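Local coordinates for LPP20 lipofamily protein (Helicobacter pylori R046Wa, PDB 4KZS), which is a secreted protein of unknown function, possibly linked to the outer membrane and the Tol-Pal system, at residues S45-H53 against E151-V159; L80-Q88 against Y95-Q103. One frame throughout, in Å; residues are numbered along the deposited sequence.

Contact 1: S45-H53 against E151-V159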
loop_
_atom_site.group_PDB
_atom_site.type_symbol
_atom_site.label_atom_id
_atom_site.label_comp_id
_atom_site.label_asym_id
_atom_site.label_seq_id
_atom_site.Cartn_x
_atom_site.Cartn_y
_atom_site.Cartn_z
ATOM N N SER A 45 -10.693 18.798 -0.692
ATOM C CA SER A 45 -9.340 18.711 -1.265
ATOM C C SER A 45 -8.834 20.131 -1.535
ATOM O O SER A 45 -7.817 20.546 -0.957
ATOM C CB SER A 45 -9.315 17.887 -2.529
ATOM O OG SER A 45 -9.534 16.513 -2.273
ATOM N N VAL A 46 -9.585 20.891 -2.352
ATOM C CA VAL A 46 -9.302 22.323 -2.647
ATOM C C VAL A 46 -8.904 23.162 -1.439
ATOM O O VAL A 46 -7.773 23.611 -1.355
ATOM C CB VAL A 46 -10.494 23.015 -3.373
ATOM C CG1 VAL A 46 -10.366 24.537 -3.347
ATOM C CG2 VAL A 46 -10.658 22.482 -4.793
ATOM N N VAL A 47 -9.825 23.375 -0.508
ATOM C CA VAL A 47 -9.504 24.109 0.735
ATOM C C VAL A 47 -8.213 23.611 1.386
ATOM O O VAL A 47 -7.475 24.376 1.978
ATOM C CB VAL A 47 -10.697 24.048 1.759
ATOM C CG1 VAL A 47 -10.250 24.058 3.209
ATOM C CG2 VAL A 47 -11.657 25.196 1.542
ATOM N N VAL A 48 -7.953 22.321 1.283
ATOM C CA VAL A 48 -6.803 21.734 1.942
ATOM C C VAL A 48 -5.528 21.999 1.143
ATOM O O VAL A 48 -4.541 22.508 1.695
ATOM C CB VAL A 48 -7.040 20.235 2.175
ATOM C CG1 VAL A 48 -5.775 19.513 2.497
ATOM C CG2 VAL A 48 -7.991 20.062 3.322
ATOM N N ASN A 49 -5.556 21.679 -0.153
ATOM C CA ASN A 49 -4.387 21.877 -1.011
ATOM C C ASN A 49 -3.904 23.315 -0.983
ATOM O O ASN A 49 -2.706 23.575 -0.936
ATOM C CB ASN A 49 -4.672 21.435 -2.431
ATOM C CG ASN A 49 -4.825 19.901 -2.573
ATOM O OD1 ASN A 49 -3.851 19.130 -2.472
ATOM N ND2 ASN A 49 -6.056 19.459 -2.837
ATOM N N SER A 50 -4.833 24.259 -0.950
ATOM C CA SER A 50 -4.463 25.673 -0.928
ATOM C C SER A 50 -4.145 26.170 0.480
ATOM O O SER A 50 -4.010 27.370 0.708
ATOM C CB SER A 50 -5.570 26.531 -1.560
ATOM O OG SER A 50 -6.566 26.866 -0.609
ATOM N N GLN A 51 -4.062 25.253 1.433
ATOM C CA GLN A 51 -3.763 25.626 2.809
ATOM C C GLN A 51 -2.333 25.234 3.033
ATOM O O GLN A 51 -1.646 25.788 3.884
ATOM C CB GLN A 51 -4.681 24.880 3.772
ATOM C CG GLN A 51 -4.249 24.917 5.231
ATOM C CD GLN A 51 -4.195 26.309 5.821
ATOM O OE1 GLN A 51 -5.023 27.183 5.515
ATOM N NE2 GLN A 51 -3.226 26.517 6.697
ATOM N N ILE A 52 -1.901 24.248 2.262
ATOM C CA ILE A 52 -0.529 23.817 2.295
ATOM C C ILE A 52 0.220 24.728 1.336
ATOM O O ILE A 52 1.414 24.984 1.518
ATOM C CB ILE A 52 -0.378 22.362 1.819
ATOM C CG1 ILE A 52 -1.224 21.420 2.665
ATOM C CG2 ILE A 52 1.087 21.932 1.837
ATOM C CD1 ILE A 52 -1.293 20.024 2.085
ATOM N N HIS A 53 -0.491 25.203 0.313
ATOM C CA HIS A 53 0.074 26.137 -0.649
ATOM C C HIS A 53 0.375 27.488 0.035
ATOM O O HIS A 53 1.431 28.083 -0.185
ATOM C CB HIS A 53 -0.886 26.311 -1.825
ATOM C CG HIS A 53 -0.237 26.822 -3.075
ATOM N ND1 HIS A 53 0.131 28.141 -3.243
ATOM C CD2 HIS A 53 0.083 26.193 -4.233
ATOM C CE1 HIS A 53 0.657 28.301 -4.443
ATOM N NE2 HIS A 53 0.639 27.135 -5.064
ATOM N N GLU A 151 -0.292 13.251 6.780
ATOM C CA GLU A 151 0.511 14.034 7.734
ATOM C C GLU A 151 0.841 15.414 7.234
ATOM O O GLU A 151 0.933 16.360 8.027
ATOM C CB GLU A 151 1.783 13.321 8.074
ATOM C CG GLU A 151 2.800 14.212 8.712
ATOM C CD GLU A 151 4.088 13.479 8.928
ATOM O OE1 GLU A 151 4.103 12.582 9.807
ATOM O OE2 GLU A 151 5.070 13.811 8.225
ATOM N N ARG A 152 1.030 15.528 5.921
ATOM C CA ARG A 152 1.305 16.829 5.334
ATOM C C ARG A 152 0.135 17.753 5.663
ATOM O O ARG A 152 0.337 18.854 6.189
ATOM C CB ARG A 152 1.534 16.739 3.827
ATOM C CG ARG A 152 2.682 17.630 3.374
ATOM C CD ARG A 152 2.939 17.599 1.872
ATOM N NE ARG A 152 2.597 16.326 1.232
ATOM C CZ ARG A 152 2.083 16.221 0.000
ATOM N NH1 ARG A 152 1.833 17.305 -0.756
ATOM N NH2 ARG A 152 1.804 15.017 -0.484
ATOM N N ILE A 153 -1.084 17.274 5.404
ATOM C CA ILE A 153 -2.269 18.022 5.773
ATOM C C ILE A 153 -2.258 18.429 7.238
ATOM O O ILE A 153 -2.405 19.624 7.558
ATOM C CB ILE A 153 -3.528 17.216 5.512
ATOM C CG1 ILE A 153 -3.509 16.771 4.057
ATOM C CG2 ILE A 153 -4.741 18.064 5.855
ATOM C CD1 ILE A 153 -4.723 16.001 3.631
ATOM N N LEU A 154 -2.080 17.443 8.123
ATOM C CA LEU A 154 -2.167 17.698 9.563
ATOM C C LEU A 154 -1.186 18.772 10.002
ATOM O O LEU A 154 -1.567 19.679 10.739
ATOM C CB LEU A 154 -1.956 16.423 10.355
ATOM C CG LEU A 154 -3.145 15.487 10.221
ATOM C CD1 LEU A 154 -2.942 14.182 10.970
ATOM C CD2 LEU A 154 -4.365 16.214 10.737
ATOM N N LYS A 155 0.065 18.692 9.523
ATOM C CA LYS A 155 1.081 19.693 9.882
ATOM C C LYS A 155 0.711 21.034 9.334
ATOM O O LYS A 155 0.886 22.041 10.013
ATOM C CB LYS A 155 2.506 19.306 9.446
ATOM C CG LYS A 155 3.081 18.157 10.272
ATOM C CD LYS A 155 4.583 18.204 10.494
ATOM C CE LYS A 155 5.345 17.709 9.274
ATOM N NZ LYS A 155 6.671 17.145 9.674
ATOM N N ALA A 156 0.154 21.057 8.128
ATOM C CA ALA A 156 -0.329 22.318 7.554
ATOM C C ALA A 156 -1.457 22.960 8.329
ATOM O O ALA A 156 -1.794 24.103 8.055
ATOM C CB ALA A 156 -0.749 22.144 6.109
ATOM N N TYR A 157 -2.056 22.240 9.278
ATOM C CA TYR A 157 -3.128 22.819 10.115
ATOM C C TYR A 157 -2.694 22.938 11.562
ATOM O O TYR A 157 -3.449 23.420 12.376
ATOM C CB TYR A 157 -4.457 22.042 9.990
ATOM C CG TYR A 157 -5.272 22.408 8.763
ATOM C CD1 TYR A 157 -5.155 21.691 7.578
ATOM C CD2 TYR A 157 -6.151 23.506 8.780
ATOM C CE1 TYR A 157 -5.916 22.031 6.453
ATOM C CE2 TYR A 157 -6.906 23.855 7.679
ATOM C CZ TYR A 157 -6.792 23.133 6.509
ATOM O OH TYR A 157 -7.535 23.529 5.380
ATOM N N SER A 158 -1.467 22.506 11.868
ATOM C CA SER A 158 -0.883 22.636 13.213
ATOM C C SER A 158 -1.444 21.638 14.201
ATOM O O SER A 158 -1.638 21.968 15.368
ATOM C CB SER A 158 -1.070 24.047 13.786
ATOM O OG SER A 158 -0.385 25.005 13.012
ATOM N N VAL A 159 -1.714 20.424 13.738
ATOM C CA VAL A 159 -2.059 19.335 14.625
ATOM C C VAL A 159 -0.733 18.620 14.840
ATOM O O VAL A 159 0.162 18.735 14.003
ATOM C CB VAL A 159 -3.084 18.424 13.957
ATOM C CG1 VAL A 159 -3.629 17.422 14.951
ATOM C CG2 VAL A 159 -4.221 19.251 13.383
#
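Val48 and Ile153 meet at the apolar centre of this helix-helix contact, their side chains crossing at about a right angle. Val48 CG1 lies 3.8 Å from Ile153 CG2 and about as near to the CG1 and CD1 atoms of the same isoleucine, so a single methyl is received by the whole branched end. Beside this pair Ile52 CG1 rests on Ala156 CB at 3.6 Å. With CG1 anti to the carbonyl carbon and CD1 extended beyond it, Ile52 reaches on toward the backbone of Arg152 and Ile153. The small methyl of Ala156 suits this place, because here the backbones come nearest, with CA of Ile52 and CA of Ala156 5.5 Å apart. The segments lie at the C-terminal ends of helices 29-53 and 135-157, whose local axes cross at 66° and pass 9.3 Å apart. Helices 103-121 and 135-157 probably belong to the three-helix bundle, against whose end helix 29-53 packs; Leu110 touches Ile153 and Leu107 touches Tyr157. Farther out, Gln51 lays its aliphatic part over one face of the Tyr157 ring in a CH-pi contact, CG standing 3.7 Å from the ring centroid. A bend at chi2 (61°) carries the amide on toward helix 135-157, its plane 32° from that of the ring. Gln51 NE2 donates to Ala156 O at 3.1 Å, a carbonyl in the last turn of helix 135-157, where Ser158, with positive phi, closes the helix in a Schellman motif. At the outer edge Tyr157 OH lies 3.5 Å from both Val47 CG1 and Val47 O.

Contact 2: L80-Q88 against Y95-Q103; sequences LNNVEIVNQ and YYTRVRINQ
Arg100 sets out with CG between its backbone N and carbonyl carbon (chi1 64°) and then runs extended to NE, while Glu84, its CG anti to the carbonyl carbon, stretches out to meet it. The pair belongs to the antiparallel beta hairpin of strands 84-91 and 94-102, which a classic beta bulge interrupts: Val86 N and Asn87 N both donate to Arg98 O, at 2.7 and 3.3 Å, from the same face of its carbonyl plane. Before the bulge Glu84 and Arg100 form a hydrogen-bonded pair, and after it Asn87 and Arg98 do. On the opposite face from these polar residues, beta-branched side chains suit the extended backbone: Ile85 CD1 packs on Val99 CG1 at 3.6 Å, and Val99 also touches Leu40 of helix 29-53. Val86, at the bulge, lays CG2 against Arg100 CD at 3.4 Å, flanking the aliphatic arm of the arginine. Tyr21 and Tyr19 engage the Arg100 guanidinium, by a hydrogen bond to NH1 and a cation-pi contact respectively. In the salt bridge Arg100 NE donates to Glu84 OE2 at 2.7 Å, in the guanidinium plane but from above the carboxylate, with the two planes 58° apart.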
loop_
_atom_site.group_PDB
_atom_site.type_symbol
_atom_site.label_atom_id
_atom_site.label_comp_id
_atom_site.label_asym_id
_atom_site.label_seq_id
_atom_site.Cartn_x
_atom_site.Cartn_y
_atom_site.Cartn_z
ATOM N N LEU A 80 -12.938 10.333 5.312
ATOM C CA LEU A 80 -14.042 10.814 6.108
ATOM C C LEU A 80 -14.737 9.669 6.764
ATOM O O LEU A 80 -14.438 8.520 6.440
ATOM C CB LEU A 80 -15.084 11.356 5.144
ATOM C CG LEU A 80 -14.809 12.498 4.202
ATOM C CD1 LEU A 80 -16.176 12.975 3.719
ATOM C CD2 LEU A 80 -14.042 13.566 4.965
ATOM N N ASN A 81 -15.818 10.009 7.498
ATOM C CA ASN A 81 -16.775 9.101 8.190
ATOM C C ASN A 81 -18.336 8.872 8.074
ATOM O O ASN A 81 -18.901 7.991 7.347
ATOM C CB ASN A 81 -16.632 9.502 9.632
ATOM C CG ASN A 81 -15.251 10.083 9.925
ATOM O OD1 ASN A 81 -14.771 11.007 9.218
ATOM N ND2 ASN A 81 -14.588 9.535 10.954
ATOM N N ASN A 82 -19.007 9.701 8.857
ATOM C CA ASN A 82 -20.423 9.846 8.926
ATOM C C ASN A 82 -20.616 11.401 9.156
ATOM O O ASN A 82 -20.382 11.909 10.322
ATOM C CB ASN A 82 -20.890 9.120 10.148
ATOM C CG ASN A 82 -20.183 9.617 11.419
ATOM O OD1 ASN A 82 -20.614 10.646 12.007
ATOM N ND2 ASN A 82 -19.093 8.916 11.849
ATOM N N VAL A 83 -21.004 12.106 8.062
ATOM C CA VAL A 83 -21.063 13.567 7.886
ATOM C C VAL A 83 -22.543 13.959 7.878
ATOM O O VAL A 83 -23.391 13.088 7.684
ATOM C CB VAL A 83 -20.521 13.945 6.468
ATOM C CG1 VAL A 83 -19.279 13.162 6.124
ATOM C CG2 VAL A 83 -21.546 13.685 5.339
ATOM N N GLU A 84 -22.886 15.241 7.984
ATOM C CA GLU A 84 -24.314 15.627 8.056
ATOM C C GLU A 84 -25.060 15.807 6.720
ATOM O O GLU A 84 -24.519 16.338 5.740
ATOM C CB GLU A 84 -24.479 16.890 8.864
ATOM C CG GLU A 84 -23.490 17.071 9.993
ATOM C CD GLU A 84 -23.724 18.372 10.718
ATOM O OE1 GLU A 84 -23.207 18.503 11.858
ATOM O OE2 GLU A 84 -24.441 19.254 10.160
ATOM N N ILE A 85 -26.308 15.349 6.694
ATOM C CA ILE A 85 -27.231 15.610 5.576
ATOM C C ILE A 85 -27.998 16.919 5.820
ATOM O O ILE A 85 -28.760 17.040 6.766
ATOM C CB ILE A 85 -28.247 14.469 5.397
ATOM C CG1 ILE A 85 -27.548 13.121 5.196
ATOM C CG2 ILE A 85 -29.148 14.755 4.208
ATOM C CD1 ILE A 85 -26.691 13.053 3.959
ATOM N N VAL A 86 -27.764 17.925 5.003
ATOM C CA VAL A 86 -28.409 19.200 5.241
ATOM C C VAL A 86 -29.641 19.386 4.368
ATOM O O VAL A 86 -30.526 20.117 4.745
ATOM C CB VAL A 86 -27.422 20.361 5.099
ATOM C CG1 VAL A 86 -28.146 21.704 5.037
ATOM C CG2 VAL A 86 -26.505 20.369 6.300
ATOM N N ASN A 87 -29.703 18.765 3.198
ATOM C CA ASN A 87 -30.900 18.885 2.394
ATOM C C ASN A 87 -31.144 17.614 1.660
ATOM O O ASN A 87 -30.193 16.925 1.267
ATOM C CB ASN A 87 -30.792 20.037 1.384
ATOM C CG ASN A 87 -30.652 21.405 2.064
ATOM O OD1 ASN A 87 -29.538 21.956 2.233
ATOM N ND2 ASN A 87 -31.757 21.934 2.502
ATOM N N GLN A 88 -32.424 17.312 1.470
ATOM C CA GLN A 88 -32.828 16.225 0.609
ATOM C C GLN A 88 -34.168 16.567 -0.020
ATOM O O GLN A 88 -35.158 16.766 0.662
ATOM C CB GLN A 88 -32.918 14.956 1.429
ATOM C CG GLN A 88 -32.167 13.779 0.842
ATOM C CD GLN A 88 -31.838 12.712 1.865
ATOM O OE1 GLN A 88 -31.027 11.809 1.573
ATOM N NE2 GLN A 88 -32.454 12.793 3.065
ATOM N N TYR A 95 -33.266 13.474 -7.610
ATOM C CA TYR A 95 -33.010 13.649 -6.196
ATOM C C TYR A 95 -31.858 14.618 -6.000
ATOM O O TYR A 95 -30.958 14.754 -6.875
ATOM C CB TYR A 95 -32.711 12.308 -5.563
ATOM C CG TYR A 95 -33.796 11.300 -5.808
ATOM C CD1 TYR A 95 -34.054 10.797 -7.101
ATOM C CD2 TYR A 95 -34.580 10.837 -4.740
ATOM C CE1 TYR A 95 -35.083 9.872 -7.313
ATOM C CE2 TYR A 95 -35.606 9.915 -4.932
ATOM C CZ TYR A 95 -35.849 9.439 -6.209
ATOM O OH TYR A 95 -36.872 8.537 -6.329
ATOM N N TYR A 96 -31.895 15.303 -4.865
ATOM C CA TYR A 96 -30.846 16.246 -4.528
ATOM C C TYR A 96 -30.501 15.980 -3.087
ATOM O O TYR A 96 -31.391 15.721 -2.252
ATOM C CB TYR A 96 -31.350 17.691 -4.706
ATOM C CG TYR A 96 -30.436 18.766 -4.148
ATOM C CD1 TYR A 96 -29.446 19.342 -4.925
ATOM C CD2 TYR A 96 -30.591 19.239 -2.840
ATOM C CE1 TYR A 96 -28.624 20.343 -4.411
ATOM C CE2 TYR A 96 -29.775 20.248 -2.334
ATOM C CZ TYR A 96 -28.805 20.775 -3.128
ATOM O OH TYR A 96 -28.016 21.738 -2.624
ATOM N N THR A 97 -29.209 16.052 -2.788
ATOM C CA THR A 97 -28.681 15.837 -1.431
ATOM C C THR A 97 -27.599 16.901 -1.221
ATOM O O THR A 97 -26.781 17.232 -2.147
ATOM C CB THR A 97 -28.077 14.422 -1.277
ATOM O OG1 THR A 97 -29.079 13.426 -1.535
ATOM C CG2 THR A 97 -27.583 14.172 0.121
ATOM N N ARG A 98 -27.598 17.494 -0.039
ATOM C CA ARG A 98 -26.474 18.342 0.274
ATOM C C ARG A 98 -25.938 17.946 1.661
ATOM O O ARG A 98 -26.709 17.604 2.535
ATOM C CB ARG A 98 -26.951 19.765 0.208
ATOM C CG ARG A 98 -25.943 20.812 0.615
ATOM C CD ARG A 98 -26.816 21.821 1.346
ATOM N NE ARG A 98 -26.452 23.133 0.913
ATOM C CZ ARG A 98 -26.870 24.241 1.472
ATOM N NH1 ARG A 98 -27.748 24.226 2.464
ATOM N NH2 ARG A 98 -26.427 25.366 0.980
ATOM N N VAL A 99 -24.621 17.970 1.825
ATOM C CA VAL A 99 -23.960 17.426 2.982
ATOM C C VAL A 99 -22.931 18.411 3.382
ATOM O O VAL A 99 -22.555 19.259 2.608
ATOM C CB VAL A 99 -23.201 16.126 2.696
ATOM C CG1 VAL A 99 -24.147 15.042 2.283
ATOM C CG2 VAL A 99 -22.254 16.326 1.554
ATOM N N ARG A 100 -22.532 18.346 4.643
ATOM C CA ARG A 100 -21.483 19.193 5.156
ATOM C C ARG A 100 -20.746 18.495 6.262
ATOM O O ARG A 100 -21.195 17.439 6.795
ATOM C CB ARG A 100 -22.081 20.465 5.685
ATOM C CG ARG A 100 -22.989 20.242 6.871
ATOM C CD ARG A 100 -23.471 21.580 7.368
ATOM N NE ARG A 100 -24.116 21.459 8.677
ATOM C CZ ARG A 100 -24.401 22.510 9.456
ATOM N NH1 ARG A 100 -24.140 23.750 9.064
ATOM N NH2 ARG A 100 -24.970 22.333 10.616
ATOM N N ILE A 101 -19.612 19.071 6.638
ATOM C CA ILE A 101 -18.846 18.513 7.748
ATOM C C ILE A 101 -18.084 19.600 8.361
ATOM O O ILE A 101 -17.596 20.480 7.655
ATOM C CB ILE A 101 -17.837 17.463 7.293
ATOM C CG1 ILE A 101 -17.214 16.786 8.504
ATOM C CG2 ILE A 101 -16.764 18.058 6.351
ATOM C CD1 ILE A 101 -16.607 15.413 8.192
ATOM N N ASN A 102 -18.010 19.535 9.684
ATOM C CA ASN A 102 -17.246 20.444 10.510
ATOM C C ASN A 102 -15.758 20.374 10.176
ATOM O O ASN A 102 -15.169 19.322 10.160
ATOM C CB ASN A 102 -17.459 20.028 11.945
ATOM C CG ASN A 102 -16.773 20.950 12.901
ATOM O OD1 ASN A 102 -15.575 20.822 13.147
ATOM N ND2 ASN A 102 -17.523 21.885 13.453
ATOM N N GLN A 103 -15.140 21.486 9.886
ATOM C CA GLN A 103 -13.726 21.449 9.578
ATOM C C GLN A 103 -12.914 20.798 10.652
ATOM O O GLN A 103 -12.022 19.986 10.344
ATOM C CB GLN A 103 -13.188 22.829 9.281
ATOM C CG GLN A 103 -13.431 23.180 7.835
ATOM C CD GLN A 103 -12.749 24.456 7.421
ATOM O OE1 GLN A 103 -13.253 25.561 7.684
ATOM N NE2 GLN A 103 -11.592 24.318 6.763
#

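In the fold
The centres of contacts 1 and 2 lie about 21 Å apart, on the same side of the chain's centre. Helix 29-53 connects them: its C-terminal end takes part in contact 1, and its body packs on the sheet to which contact 2 belongs, with strand order 19-26, 94-102, 84-91. Along the chain the hairpin falls between the two segments of contact 1. Strand 94-102 leads directly into helix 103-121, and the contacts touch at this junction, Val47 CG1 lying 3.8 Å from Gln103 NE2. Contact 2 holds together the hairpin of the N-terminal LPP20 lipoprotein region, while contact 1 ties the helix of that region to helix 135-157, probably part of the three-helix bundle.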